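Local atomic coordinates of BtrN (Bacillus circulans, PDB entry 4M7S), a protein that catalyses the radical S-adenosyl-L-methionine-dependent two-electron oxidation of 2-deoxy-scyllo-inosamine to amino-dideoxy-scyllo-inosose in butirosin biosynthesis, using two [4Fe-4S] clusters. Residues A[195-200]-A[212-217]; A[48-53]-A[202-207]; A[4-9]-A[172-177]; A[73-78]-A[107-112]; A[34-39]-A[176-181]. All coordinates share one frame; numbering follows the deposited sequence.

In the fold
The radical S-adenosylmethionine part of the chain and the part that holds the second iron-sulfur cluster meet in contacts 2, 3 and 5. Contact 3 pairs strands 7-10 and 175-178; contact 5 follows the second strand past its end and shares Ala176 and Val177 with it. Contact 2 packs beside both: Ile205 CD1 lies 3.5 Å from Ile8 CD1. Contacts 1 and 3 both border the second cluster: Pro172 touches it, and the Phe217 side chain is about 4 Å from it. Phe217 CE2 touches Pro172 CG at 3.5 Å. Contact 4 stands apart, its centre about 27 Å from that of contact 1, but meets contact 5 through Phe74 and Pro38.

Contact 1: residues A[195-200]-A[212-217]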
# COMPACT_ATOMS: atom_id res chain seq x y z
N MSE A 195 -11.72 -8.51 -1.65
CA MSE A 195 -12.38 -7.64 -0.69
C MSE A 195 -12.35 -6.19 -1.17
O MSE A 195 -11.77 -5.33 -0.52
CB MSE A 195 -11.67 -7.74 0.66
CG MSE A 195 -12.60 -7.80 1.86
SE MSE A 195 -13.89 -9.26 1.74
CE MSE A 195 -12.65 -10.76 1.83
N VAL A 196 -12.97 -5.92 -2.31
CA VAL A 196 -13.08 -4.55 -2.81
C VAL A 196 -14.10 -3.82 -1.93
O VAL A 196 -15.25 -4.25 -1.83
CB VAL A 196 -13.52 -4.50 -4.27
CG1 VAL A 196 -13.77 -3.05 -4.70
CG2 VAL A 196 -12.45 -5.15 -5.15
N MSE A 197 -13.66 -2.75 -1.29
CA MSE A 197 -14.48 -2.02 -0.32
C MSE A 197 -15.21 -0.87 -1.00
O MSE A 197 -16.23 -0.38 -0.51
CB MSE A 197 -13.61 -1.52 0.82
CG MSE A 197 -12.90 -2.65 1.56
SE MSE A 197 -14.22 -3.76 2.46
CE MSE A 197 -13.00 -4.73 3.65
N GLY A 198 -14.69 -0.44 -2.14
CA GLY A 198 -15.33 0.58 -2.94
C GLY A 198 -14.32 1.07 -3.96
O GLY A 198 -13.30 0.42 -4.17
N ASN A 199 -14.60 2.21 -4.59
CA ASN A 199 -13.71 2.76 -5.60
C ASN A 199 -13.68 4.28 -5.44
O ASN A 199 -14.73 4.92 -5.39
CB ASN A 199 -14.20 2.35 -7.00
CG ASN A 199 -13.25 2.80 -8.11
OD1 ASN A 199 -13.13 4.00 -8.38
ND2 ASN A 199 -12.58 1.84 -8.75
N ILE A 200 -12.48 4.85 -5.34
CA ILE A 200 -12.32 6.28 -5.08
C ILE A 200 -12.68 7.17 -6.27
O ILE A 200 -12.82 8.38 -6.12
CB ILE A 200 -10.89 6.63 -4.63
CG1 ILE A 200 -9.89 6.26 -5.72
CG2 ILE A 200 -10.56 5.94 -3.31
CD1 ILE A 200 -8.64 7.06 -5.68
N ASP A 212 -20.14 0.05 6.00
CA ASP A 212 -20.47 -1.16 6.74
C ASP A 212 -19.50 -2.32 6.47
O ASP A 212 -19.04 -2.99 7.40
CB ASP A 212 -21.90 -1.60 6.44
CG ASP A 212 -22.62 -2.14 7.66
OD1 ASP A 212 -21.94 -2.43 8.68
OD2 ASP A 212 -23.87 -2.29 7.61
N LYS A 213 -19.17 -2.53 5.20
CA LYS A 213 -18.33 -3.66 4.81
C LYS A 213 -16.91 -3.56 5.37
O LYS A 213 -16.38 -4.53 5.92
CB LYS A 213 -18.30 -3.80 3.28
CG LYS A 213 -17.73 -5.11 2.76
CD LYS A 213 -17.68 -5.11 1.24
CE LYS A 213 -16.88 -6.28 0.68
NZ LYS A 213 -16.95 -6.33 -0.80
N PHE A 214 -16.31 -2.38 5.26
CA PHE A 214 -14.96 -2.17 5.76
C PHE A 214 -14.95 -2.20 7.29
O PHE A 214 -14.08 -2.81 7.91
CB PHE A 214 -14.41 -0.83 5.26
CG PHE A 214 -12.93 -0.86 4.94
CD1 PHE A 214 -12.05 -1.64 5.70
CD2 PHE A 214 -12.43 -0.13 3.88
CE1 PHE A 214 -10.69 -1.66 5.41
CE2 PHE A 214 -11.06 -0.16 3.57
CZ PHE A 214 -10.19 -0.91 4.33
N THR A 215 -15.93 -1.54 7.90
CA THR A 215 -16.03 -1.46 9.35
C THR A 215 -16.21 -2.83 10.01
O THR A 215 -15.54 -3.15 11.00
CB THR A 215 -17.18 -0.52 9.77
OG1 THR A 215 -16.89 0.79 9.27
CG2 THR A 215 -17.32 -0.48 11.27
N SER A 216 -17.11 -3.64 9.47
CA SER A 216 -17.32 -4.97 10.03
C SER A 216 -16.11 -5.86 9.77
O SER A 216 -15.75 -6.69 10.61
CB SER A 216 -18.61 -5.60 9.50
OG SER A 216 -18.54 -5.79 8.10
N PHE A 217 -15.46 -5.68 8.62
CA PHE A 217 -14.30 -6.50 8.28
C PHE A 217 -13.18 -6.25 9.28
O PHE A 217 -12.59 -7.19 9.80
CB PHE A 217 -13.82 -6.22 6.86
CG PHE A 217 -12.69 -7.11 6.41
CD1 PHE A 217 -12.91 -8.45 6.11
CD2 PHE A 217 -11.40 -6.60 6.26
CE1 PHE A 217 -11.88 -9.27 5.69
CE2 PHE A 217 -10.36 -7.42 5.82
CZ PHE A 217 -10.60 -8.75 5.54
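Within the iron-sulfur cluster-binding domain, the chain entering edge strand 198-199 is held against the first turns of helix 212-222 by two selenomethionines and a lysine. Met197 is buried between the two phenylalanines. Its CG sits over one face of the Phe214 ring, toward the rim, 3.5 Å from CD2, while SE stands obliquely 4.5 Å from the centroid of that ring in a Met-aromatic contact. The chain bends at chi2 (-66°), and Met197 CE ends 3.6 Å from Phe217 CD2, approaching that ring obliquely. Met195 meets Phe217 differently: its CG lies over the centre of one face, 4.2 Å from the centroid, a CH-pi contact with the selenium farther off. Lys213 runs out extended past the selenium of Met197, its CG 3.8 Å from SE, until NZ donates a 2.9 Å hydrogen bond to Val196 O, tilted 31° from the carbonyl plane. Apolar methylenes thus line the selenium while the ammonium is spent on a backbone oxygen. Asn211 adds a bond to Met197 O from just before the helix. Phe217 lies close to Cys187, a probable ligand of the second cluster, so this is Met-aromatic packing beside the auxiliary [4Fe-4S] site of a radical SAM enzyme.

Contact 2: residues A[48-53]-A[202-207]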
# COMPACT_ATOMS: atom_id res chain seq x y z
N LEU A 48 -7.57 12.85 0.13
CA LEU A 48 -6.62 12.74 1.22
C LEU A 48 -6.36 14.12 1.80
O LEU A 48 -6.17 14.29 3.01
CB LEU A 48 -5.31 12.06 0.77
CG LEU A 48 -5.36 10.56 0.47
CD1 LEU A 48 -3.96 10.03 0.08
CD2 LEU A 48 -5.92 9.78 1.68
N SER A 49 -6.38 15.13 0.93
CA SER A 49 -6.22 16.50 1.39
C SER A 49 -7.38 16.96 2.27
O SER A 49 -7.19 17.67 3.25
CB SER A 49 -6.04 17.47 0.22
OG SER A 49 -5.65 18.73 0.69
N SER A 50 -8.60 16.56 1.89
CA SER A 50 -9.80 16.92 2.65
C SER A 50 -9.80 16.28 4.05
O SER A 50 -10.57 16.67 4.93
CB SER A 50 -11.04 16.48 1.88
OG SER A 50 -11.16 15.06 1.89
N LEU A 51 -8.94 15.29 4.24
CA LEU A 51 -8.81 14.63 5.54
C LEU A 51 -7.60 15.15 6.32
O LEU A 51 -7.34 14.69 7.43
CB LEU A 51 -8.64 13.11 5.34
CG LEU A 51 -9.80 12.33 4.72
CD1 LEU A 51 -9.32 10.96 4.21
CD2 LEU A 51 -10.95 12.16 5.73
N ASP A 52 -6.87 16.11 5.75
CA ASP A 52 -5.59 16.54 6.32
C ASP A 52 -4.70 15.33 6.64
O ASP A 52 -4.07 15.25 7.69
CB ASP A 52 -5.81 17.39 7.58
CG ASP A 52 -4.57 18.19 7.98
OD1 ASP A 52 -3.61 18.24 7.19
OD2 ASP A 52 -4.58 18.78 9.08
N PHE A 53 -4.67 14.37 5.72
CA PHE A 53 -3.97 13.11 5.92
C PHE A 53 -2.49 13.29 6.29
O PHE A 53 -1.73 13.95 5.56
CB PHE A 53 -4.09 12.22 4.69
CG PHE A 53 -3.41 10.90 4.85
CD1 PHE A 53 -3.87 9.97 5.78
CD2 PHE A 53 -2.29 10.58 4.09
CE1 PHE A 53 -3.24 8.74 5.94
CE2 PHE A 53 -1.65 9.37 4.24
CZ PHE A 53 -2.13 8.45 5.16
N GLU A 202 -15.50 6.82 -7.51
CA GLU A 202 -16.96 6.89 -7.39
C GLU A 202 -17.41 7.34 -6.01
O GLU A 202 -18.58 7.63 -5.80
CB GLU A 202 -17.58 5.52 -7.67
CG GLU A 202 -17.01 4.75 -8.85
CD GLU A 202 -17.42 3.29 -8.83
OE1 GLU A 202 -18.39 2.95 -8.11
OE2 GLU A 202 -16.78 2.47 -9.54
N GLN A 203 -16.49 7.39 -5.06
CA GLN A 203 -16.86 7.61 -3.68
C GLN A 203 -15.65 8.05 -2.87
O GLN A 203 -14.53 7.65 -3.17
CB GLN A 203 -17.43 6.31 -3.10
CG GLN A 203 -17.97 6.41 -1.69
CD GLN A 203 -18.80 5.19 -1.31
OE1 GLN A 203 -18.52 4.07 -1.74
NE2 GLN A 203 -19.83 5.41 -0.51
N HIS A 204 -15.88 8.89 -1.87
CA HIS A 204 -14.80 9.40 -1.04
C HIS A 204 -14.16 8.28 -0.24
O HIS A 204 -14.84 7.42 0.33
CB HIS A 204 -15.31 10.49 -0.10
CG HIS A 204 -14.22 11.37 0.45
ND1 HIS A 204 -13.31 10.93 1.38
CD2 HIS A 204 -13.93 12.67 0.21
CE1 HIS A 204 -12.48 11.92 1.68
NE2 HIS A 204 -12.83 12.99 0.99
N ILE A 205 -12.83 8.29 -0.17
CA ILE A 205 -12.13 7.20 0.49
C ILE A 205 -12.45 7.15 1.98
O ILE A 205 -12.35 6.09 2.59
CB ILE A 205 -10.62 7.26 0.26
CG1 ILE A 205 -9.98 5.93 0.68
CG2 ILE A 205 -10.02 8.47 0.98
CD1 ILE A 205 -8.52 5.83 0.42
N SER A 206 -12.85 8.28 2.56
CA SER A 206 -13.22 8.27 3.96
C SER A 206 -14.54 7.53 4.14
O SER A 206 -14.74 6.84 5.14
CB SER A 206 -13.37 9.70 4.49
OG SER A 206 -13.78 9.67 5.84
N ASP A 207 -15.44 7.70 3.18
CA ASP A 207 -16.74 7.03 3.23
C ASP A 207 -16.60 5.52 2.99
O ASP A 207 -17.36 4.72 3.53
CB ASP A 207 -17.70 7.63 2.20
CG ASP A 207 -18.09 9.06 2.54
OD1 ASP A 207 -18.19 9.38 3.74
OD2 ASP A 207 -18.30 9.85 1.60
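Leu48 and Ile205 approach to 7.8 Å between their CA atoms, where helix 38-50 ends and helix 205-209 begins; the first helix closes in a Schellman motif, with Asp52 at positive phi and Phe53 N bonded back to Leu48 O. His204 joins the two helix ends through both nitrogens of one ring. Its NE2 donates to Ser50 OG at 2.8 Å, the hydroxyl lying in the ring plane, and its ND1 accepts from Ser206 N at 2.9 Å, also in plane, with an N-H...N angle of 164°. Two in-plane bonds should fix the ring's rotation and indicate a hydrogen on NE2. A chi1 of 70° turns Ser50 OG so that it also donates to Gln47 O, three residues earlier in the helix. Beside this polar bridge Leu51 spreads its two methyls: CD2 lies 3.7 Å from Ser206 CB, and CD1 4.1 Å from Ile205 CG2. Leu51 CG comes to the edge of the imidazole, the two side chains running past each other in opposite directions. Leu48 CD2 adds a looser touch on Ile205 CG2. Gln47 OE1 accepts from Ile205 N, a second tie to the new helix. The arrangement is a histidine N-cap facing a Schellman helix end.

Contact 3: residues A[4-9]-A[172-177]; sequences LFSMIE and PSNLAV
The ring of Phe5 is held between two aliphatic groups: Leu4 CG stands over the centre of one face, and Ala176 CB lies over the opposite face toward the rim, 4.0 Å from CD2, a chi1 of 44° placing the ring against that methyl. Trp209 meets it edge-to-face, and Phe53 at an inclined angle. Beyond Phe5, strands 7-9 and 175-177 run parallel, their axes 4.7 Å apart at 16°. Asn174 O starts the ladder by accepting twice, from Ser6 N at 2.8 Å, tilted 31° from the carbonyl plane, and from Met7 N at 3.0 Å, nearly along the C=O axis. Met7 O then receives Ala176 N at 3.1 Å, in the carbonyl plane, and Ala176 O receives Glu9 N at 2.9 Å. On the sheet face of Met7, Leu175, Glu9 and Val177, the side chains of Met7 and Leu175 lie side by side, pointing the same way, with Met7 CG 3.5 Å from Leu175 CD2. The other face carries Ile8 and Ala176 and is packed by Ile205 and Trp209. Just before its strand, the Asn174 side chain is held by Gln241 OE1 (through ND2) and Lys3 NZ (through OD1). Pro172, in the short helix leading into the strand, touches the second cluster. The pairing is a parallel beta ladder that extends the radical SAM sheet from its first strand into the iron-sulfur cluster-binding domain.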
# COMPACT_ATOMS: atom_id res chain seq x y z
N LEU A 4 -8.77 6.67 11.37
CA LEU A 4 -8.41 6.67 9.95
C LEU A 4 -7.20 5.77 9.73
O LEU A 4 -6.42 5.53 10.66
CB LEU A 4 -8.08 8.09 9.48
CG LEU A 4 -8.02 8.35 7.97
CD1 LEU A 4 -9.43 8.30 7.37
CD2 LEU A 4 -7.34 9.68 7.66
N PHE A 5 -7.03 5.27 8.51
CA PHE A 5 -5.85 4.49 8.16
C PHE A 5 -4.59 5.31 8.42
O PHE A 5 -4.61 6.54 8.31
CB PHE A 5 -5.91 4.04 6.70
CG PHE A 5 -6.37 5.11 5.75
CD1 PHE A 5 -5.46 6.02 5.21
CD2 PHE A 5 -7.70 5.20 5.39
CE1 PHE A 5 -5.89 7.01 4.35
CE2 PHE A 5 -8.14 6.18 4.52
CZ PHE A 5 -7.23 7.09 4.00
N SER A 6 -3.50 4.64 8.78
CA SER A 6 -2.26 5.33 9.07
C SER A 6 -1.30 5.20 7.88
O SER A 6 -0.33 5.94 7.76
CB SER A 6 -1.62 4.79 10.34
OG SER A 6 -1.18 3.46 10.15
N MSE A 7 -1.60 4.24 7.00
CA MSE A 7 -0.81 4.01 5.79
C MSE A 7 -1.77 3.80 4.62
O MSE A 7 -2.78 3.10 4.76
CB MSE A 7 0.12 2.80 5.95
CG MSE A 7 0.63 2.20 4.61
SE MSE A 7 1.97 3.28 3.61
CE MSE A 7 3.56 2.74 4.61
N ILE A 8 -1.48 4.44 3.50
CA ILE A 8 -2.23 4.16 2.28
C ILE A 8 -1.26 3.77 1.17
O ILE A 8 -0.26 4.46 0.95
CB ILE A 8 -3.13 5.33 1.85
CG1 ILE A 8 -3.84 5.01 0.54
CG2 ILE A 8 -2.33 6.64 1.72
CD1 ILE A 8 -5.03 5.88 0.27
N GLU A 9 -1.54 2.66 0.50
CA GLU A 9 -0.70 2.15 -0.58
C GLU A 9 -1.40 2.40 -1.89
O GLU A 9 -2.52 1.94 -2.08
CB GLU A 9 -0.48 0.65 -0.44
CG GLU A 9 0.78 0.24 0.29
CD GLU A 9 0.95 -1.27 0.32
OE1 GLU A 9 0.69 -1.91 -0.72
OE2 GLU A 9 1.33 -1.80 1.38
N PRO A 172 -6.38 -4.34 8.40
CA PRO A 172 -7.53 -3.55 7.92
C PRO A 172 -7.89 -2.37 8.83
O PRO A 172 -8.73 -1.56 8.42
CB PRO A 172 -8.69 -4.57 7.94
CG PRO A 172 -8.03 -5.92 7.96
CD PRO A 172 -6.76 -5.73 8.73
N SER A 173 -7.29 -2.27 10.01
CA SER A 173 -7.50 -1.11 10.88
C SER A 173 -6.52 0.04 10.60
O SER A 173 -6.72 1.16 11.09
CB SER A 173 -7.39 -1.52 12.35
OG SER A 173 -8.29 -2.56 12.65
N ASN A 174 -5.46 -0.26 9.85
CA ASN A 174 -4.37 0.70 9.65
C ASN A 174 -4.05 1.03 8.20
O ASN A 174 -3.39 2.03 7.91
CB ASN A 174 -3.09 0.17 10.30
CG ASN A 174 -3.17 0.17 11.81
OD1 ASN A 174 -3.43 1.20 12.42
ND2 ASN A 174 -2.96 -0.99 12.41
N LEU A 175 -4.50 0.18 7.29
CA LEU A 175 -4.00 0.23 5.92
C LEU A 175 -5.16 0.24 4.93
O LEU A 175 -6.09 -0.57 5.05
CB LEU A 175 -3.11 -1.00 5.67
CG LEU A 175 -2.27 -1.21 4.40
CD1 LEU A 175 -2.87 -2.28 3.52
CD2 LEU A 175 -2.04 0.09 3.63
N ALA A 176 -5.10 1.17 3.98
CA ALA A 176 -5.95 1.12 2.80
C ALA A 176 -5.06 0.92 1.58
O ALA A 176 -3.99 1.53 1.48
CB ALA A 176 -6.77 2.41 2.67
N VAL A 177 -5.50 0.08 0.64
CA VAL A 177 -4.82 -0.05 -0.63
C VAL A 177 -5.72 0.51 -1.72
O VAL A 177 -6.91 0.23 -1.73
CB VAL A 177 -4.53 -1.53 -0.97
CG1 VAL A 177 -3.88 -1.66 -2.35
CG2 VAL A 177 -3.61 -2.14 0.07

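Contact 4: residues A[73-78]-A[107-112]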
# COMPACT_ATOMS: atom_id res chain seq x y z
N LEU A 73 5.57 13.79 -10.89
CA LEU A 73 4.32 14.54 -10.78
C LEU A 73 3.54 14.09 -9.55
O LEU A 73 3.11 14.92 -8.74
CB LEU A 73 3.48 14.27 -12.03
CG LEU A 73 2.32 15.14 -12.52
CD1 LEU A 73 1.06 14.32 -12.58
CD2 LEU A 73 2.12 16.42 -11.71
N PHE A 74 3.35 12.78 -9.43
CA PHE A 74 2.60 12.21 -8.32
C PHE A 74 3.24 12.50 -6.97
O PHE A 74 2.55 12.81 -6.00
CB PHE A 74 2.41 10.69 -8.49
CG PHE A 74 1.51 10.32 -9.64
CD1 PHE A 74 0.68 11.26 -10.22
CD2 PHE A 74 1.48 9.02 -10.12
CE1 PHE A 74 -0.15 10.92 -11.27
CE2 PHE A 74 0.64 8.67 -11.17
CZ PHE A 74 -0.17 9.62 -11.74
N VAL A 75 4.56 12.39 -6.89
CA VAL A 75 5.26 12.70 -5.65
C VAL A 75 5.18 14.20 -5.32
O VAL A 75 4.95 14.58 -4.16
CB VAL A 75 6.74 12.25 -5.73
CG1 VAL A 75 7.50 12.72 -4.50
CG2 VAL A 75 6.81 10.73 -5.86
N GLY A 76 5.36 15.05 -6.33
CA GLY A 76 5.25 16.48 -6.14
C GLY A 76 3.87 16.89 -5.66
O GLY A 76 3.72 17.80 -4.83
N MSE A 77 2.84 16.21 -6.16
CA MSE A 77 1.47 16.48 -5.74
C MSE A 77 1.21 16.12 -4.27
O MSE A 77 0.38 16.75 -3.61
CB MSE A 77 0.46 15.76 -6.64
CG MSE A 77 0.39 16.32 -8.06
SE MSE A 77 -0.82 15.29 -9.22
CE MSE A 77 -2.51 15.80 -8.40
N THR A 78 1.90 15.11 -3.76
CA THR A 78 1.69 14.74 -2.36
C THR A 78 2.13 15.87 -1.46
O THR A 78 1.47 16.18 -0.47
CB THR A 78 2.43 13.46 -1.94
OG1 THR A 78 3.83 13.74 -1.83
CG2 THR A 78 2.19 12.36 -2.94
N LEU A 107 11.56 16.10 -4.29
CA LEU A 107 10.12 16.17 -4.52
C LEU A 107 9.27 15.82 -3.30
O LEU A 107 8.10 16.21 -3.23
CB LEU A 107 9.73 15.30 -5.71
CG LEU A 107 10.28 15.75 -7.07
CD1 LEU A 107 9.99 14.68 -8.09
CD2 LEU A 107 9.69 17.07 -7.51
N GLY A 108 9.83 15.08 -2.35
CA GLY A 108 9.13 14.79 -1.11
C GLY A 108 9.32 13.42 -0.48
O GLY A 108 8.94 13.23 0.68
N ILE A 109 9.89 12.47 -1.21
CA ILE A 109 10.08 11.13 -0.65
C ILE A 109 10.99 11.19 0.58
O ILE A 109 12.10 11.72 0.50
CB ILE A 109 10.68 10.12 -1.67
CG1 ILE A 109 9.75 9.94 -2.86
CG2 ILE A 109 10.96 8.76 -0.99
CD1 ILE A 109 8.31 9.57 -2.47
N GLN A 110 10.53 10.65 1.70
CA GLN A 110 11.32 10.67 2.92
C GLN A 110 12.09 9.37 3.15
O GLN A 110 13.00 9.32 3.97
CB GLN A 110 10.43 10.99 4.12
CG GLN A 110 9.84 12.39 4.08
CD GLN A 110 8.94 12.68 5.24
OE1 GLN A 110 8.99 12.00 6.26
NE2 GLN A 110 8.08 13.70 5.10
N LYS A 111 11.72 8.32 2.43
CA LYS A 111 12.39 7.04 2.62
C LYS A 111 12.30 6.15 1.40
O LYS A 111 11.24 6.04 0.77
CB LYS A 111 11.82 6.33 3.85
CG LYS A 111 12.66 5.18 4.37
CD LYS A 111 12.27 4.89 5.81
CE LYS A 111 12.94 3.65 6.36
NZ LYS A 111 12.43 3.26 7.72
N PHE A 112 13.42 5.51 1.06
CA PHE A 112 13.46 4.49 0.03
C PHE A 112 13.77 3.14 0.67
O PHE A 112 14.77 2.98 1.38
CB PHE A 112 14.55 4.81 -1.00
CG PHE A 112 14.35 6.12 -1.72
CD1 PHE A 112 14.83 7.31 -1.18
CD2 PHE A 112 13.71 6.16 -2.95
CE1 PHE A 112 14.65 8.53 -1.86
CE2 PHE A 112 13.53 7.37 -3.64
CZ PHE A 112 14.00 8.55 -3.09
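Val75 carries the contact between helix 71-81 and the turn from helix 98-107 into strand 111-116, within the partial TIM-barrel fold of the radical SAM family. From CB, which points toward the turn, its branches divide the work. CG1, set anti to the backbone N at chi1 173°, reaches Leu107 CB at 3.6 Å and Ile109 CD1 at 3.8 Å, so one methyl lies against both residues flanking Gly108. It also comes within 4.0 Å of Gly108 N. CG2 meets Ile109 alone of the residues in the turn, 3.9 Å from CD1. Val75 crosses both Leu107 and Ile109 at about a right angle. A fold at chi2 (-53°) brings Ile109 CD1 back to the valine, while its CG2 rests over one face of the Phe112 ring, toward the rim; Leu104 packs against Val75, Ile109 and Phe112 alike. At Gly76 the backbones come closest, its CA 5.1 Å from that of Leu107 and 4.1 Å from Leu107 O. Leu107 O accepts from Thr79 OG1, further along helix 71-81. Gly108 ends helix 98-107 in a Schellman motif with phi 144°, a backbone shape that suits glycine. The chain then enters strand 111-116, parallel to strand 86-91, with Ile109 against Pro87 and Ile89. On the helix side, Thr78 OG1 donates a 2.7 Å hydrogen bond to Val75 O, in the carbonyl plane and on a lone pair.

Contact 5: residues A[34-39]-A[176-181]. With IMD (imidazole), chain F.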
# COMPACT_ATOMS: atom_id res chain seq x y z
N GLY A 34 -1.85 -0.54 -17.33
CA GLY A 34 -0.48 -0.30 -16.91
C GLY A 34 -0.35 0.82 -15.88
O GLY A 34 0.21 0.62 -14.81
N GLU A 35 -0.85 2.01 -16.20
CA GLU A 35 -0.65 3.12 -15.29
C GLU A 35 -1.90 3.80 -14.78
O GLU A 35 -2.91 3.88 -15.48
CB GLU A 35 0.29 4.15 -15.88
CG GLU A 35 1.52 4.33 -15.04
CD GLU A 35 2.61 5.03 -15.78
OE1 GLU A 35 2.58 6.28 -15.81
OE2 GLU A 35 3.49 4.33 -16.35
N MSE A 36 -1.82 4.30 -13.55
CA MSE A 36 -2.96 5.01 -12.99
C MSE A 36 -3.22 6.31 -13.75
O MSE A 36 -2.30 7.07 -14.03
CB MSE A 36 -2.75 5.30 -11.50
CG MSE A 36 -3.91 6.06 -10.90
SE MSE A 36 -3.77 6.36 -8.99
CE MSE A 36 -4.09 4.53 -8.37
N ASP A 37 -4.48 6.53 -14.12
CA ASP A 37 -4.92 7.79 -14.71
C ASP A 37 -4.51 8.95 -13.78
O ASP A 37 -4.85 8.94 -12.61
CB ASP A 37 -6.44 7.77 -14.90
CG ASP A 37 -6.96 8.96 -15.70
OD1 ASP A 37 -6.29 10.01 -15.75
OD2 ASP A 37 -8.07 8.86 -16.27
N PRO A 38 -3.76 9.93 -14.30
CA PRO A 38 -3.38 11.08 -13.46
C PRO A 38 -4.58 11.81 -12.87
O PRO A 38 -4.50 12.35 -11.77
CB PRO A 38 -2.60 12.00 -14.42
CG PRO A 38 -2.80 11.42 -15.80
CD PRO A 38 -3.08 9.96 -15.61
N ALA A 39 -5.70 11.80 -13.59
CA ALA A 39 -6.94 12.34 -13.06
C ALA A 39 -7.40 11.55 -11.83
O ALA A 39 -7.95 12.12 -10.89
CB ALA A 39 -8.00 12.31 -14.11
N ALA A 176 -5.10 1.17 3.98
CA ALA A 176 -5.95 1.12 2.80
C ALA A 176 -5.06 0.92 1.58
O ALA A 176 -3.99 1.53 1.48
CB ALA A 176 -6.77 2.41 2.67
N VAL A 177 -5.50 0.08 0.64
CA VAL A 177 -4.82 -0.05 -0.63
C VAL A 177 -5.72 0.51 -1.72
O VAL A 177 -6.91 0.23 -1.73
CB VAL A 177 -4.53 -1.53 -0.97
CG1 VAL A 177 -3.88 -1.66 -2.35
CG2 VAL A 177 -3.61 -2.14 0.07
N VAL A 178 -5.14 1.29 -2.63
CA VAL A 178 -5.87 1.79 -3.81
C VAL A 178 -5.18 1.24 -5.07
O VAL A 178 -4.00 1.49 -5.29
CB VAL A 178 -5.85 3.33 -3.84
CG1 VAL A 178 -6.53 3.86 -5.11
CG2 VAL A 178 -6.49 3.90 -2.58
N THR A 179 -5.92 0.49 -5.89
CA THR A 179 -5.37 -0.16 -7.07
C THR A 179 -5.34 0.83 -8.23
O THR A 179 -5.84 1.96 -8.10
CB THR A 179 -6.21 -1.37 -7.49
OG1 THR A 179 -7.48 -0.93 -8.00
CG2 THR A 179 -6.42 -2.33 -6.30
N VAL A 180 -4.77 0.40 -9.36
CA VAL A 180 -4.59 1.31 -10.50
C VAL A 180 -5.91 1.88 -10.98
O VAL A 180 -5.94 2.98 -11.52
CB VAL A 180 -3.98 0.64 -11.76
CG1 VAL A 180 -2.58 1.17 -12.03
CG2 VAL A 180 -4.05 -0.88 -11.71
N LEU A 181 -6.97 1.10 -10.80
CA LEU A 181 -8.28 1.49 -11.30
C LEU A 181 -9.16 2.09 -10.19
O LEU A 181 -10.34 2.36 -10.40
CB LEU A 181 -8.98 0.31 -11.98
CG LEU A 181 -8.27 -0.23 -13.23
CD1 LEU A 181 -9.02 -1.42 -13.80
CD2 LEU A 181 -8.10 0.86 -14.28
N1 IMD F . -8.65 10.80 -17.67
C2 IMD F . -8.22 11.89 -18.32
N3 IMD F . -9.06 12.15 -19.35
C4 IMD F . -10.03 11.21 -19.34
C5 IMD F . -9.78 10.35 -18.28
O HOH W 1 -6.43 4.36 -13.59
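Apolar packing joins the loop before helix 38-50 to the end of strand 175-178 through Met36, Val178 and Val180. Met36 leaves the backbone extended, CG anti to N, then bends at chi3 (-72°) so that its methyl CE turns toward the backbone of 178-180, 4.1 Å from Val178 CG1; Met36 CB lies 4.2 Å from Val180 CG1. Contacts of side chain with backbone complete the fit: Met36 CE comes to 3.1 Å from Thr179 O, and Val180 CG1, 3.6 Å from Met36 N, also leans on the backbone of Glu35. Polar linkage is left to a water, which accepts from Asp37 N at 3.0 Å and donates to Val180 O, the second bond so short that its detail is doubtful. Capping falls to Asp37, the N-cap of helix 38-50: its OD1 takes Ala39 N at 2.9 Å from 47° above the carboxylate plane. An imidazole, probably from the crystallisation liquor, sits at the same carboxylate; its N1 makes a weak bond to OD1 and a doubtfully short approach to OD2. Among its neighbours, the loop pairs with Val12 through the backbone of Met36, Val10 of strand 7-10 touches the Met36 side chain, and Ile205 of helix 205-209 packs on Val178.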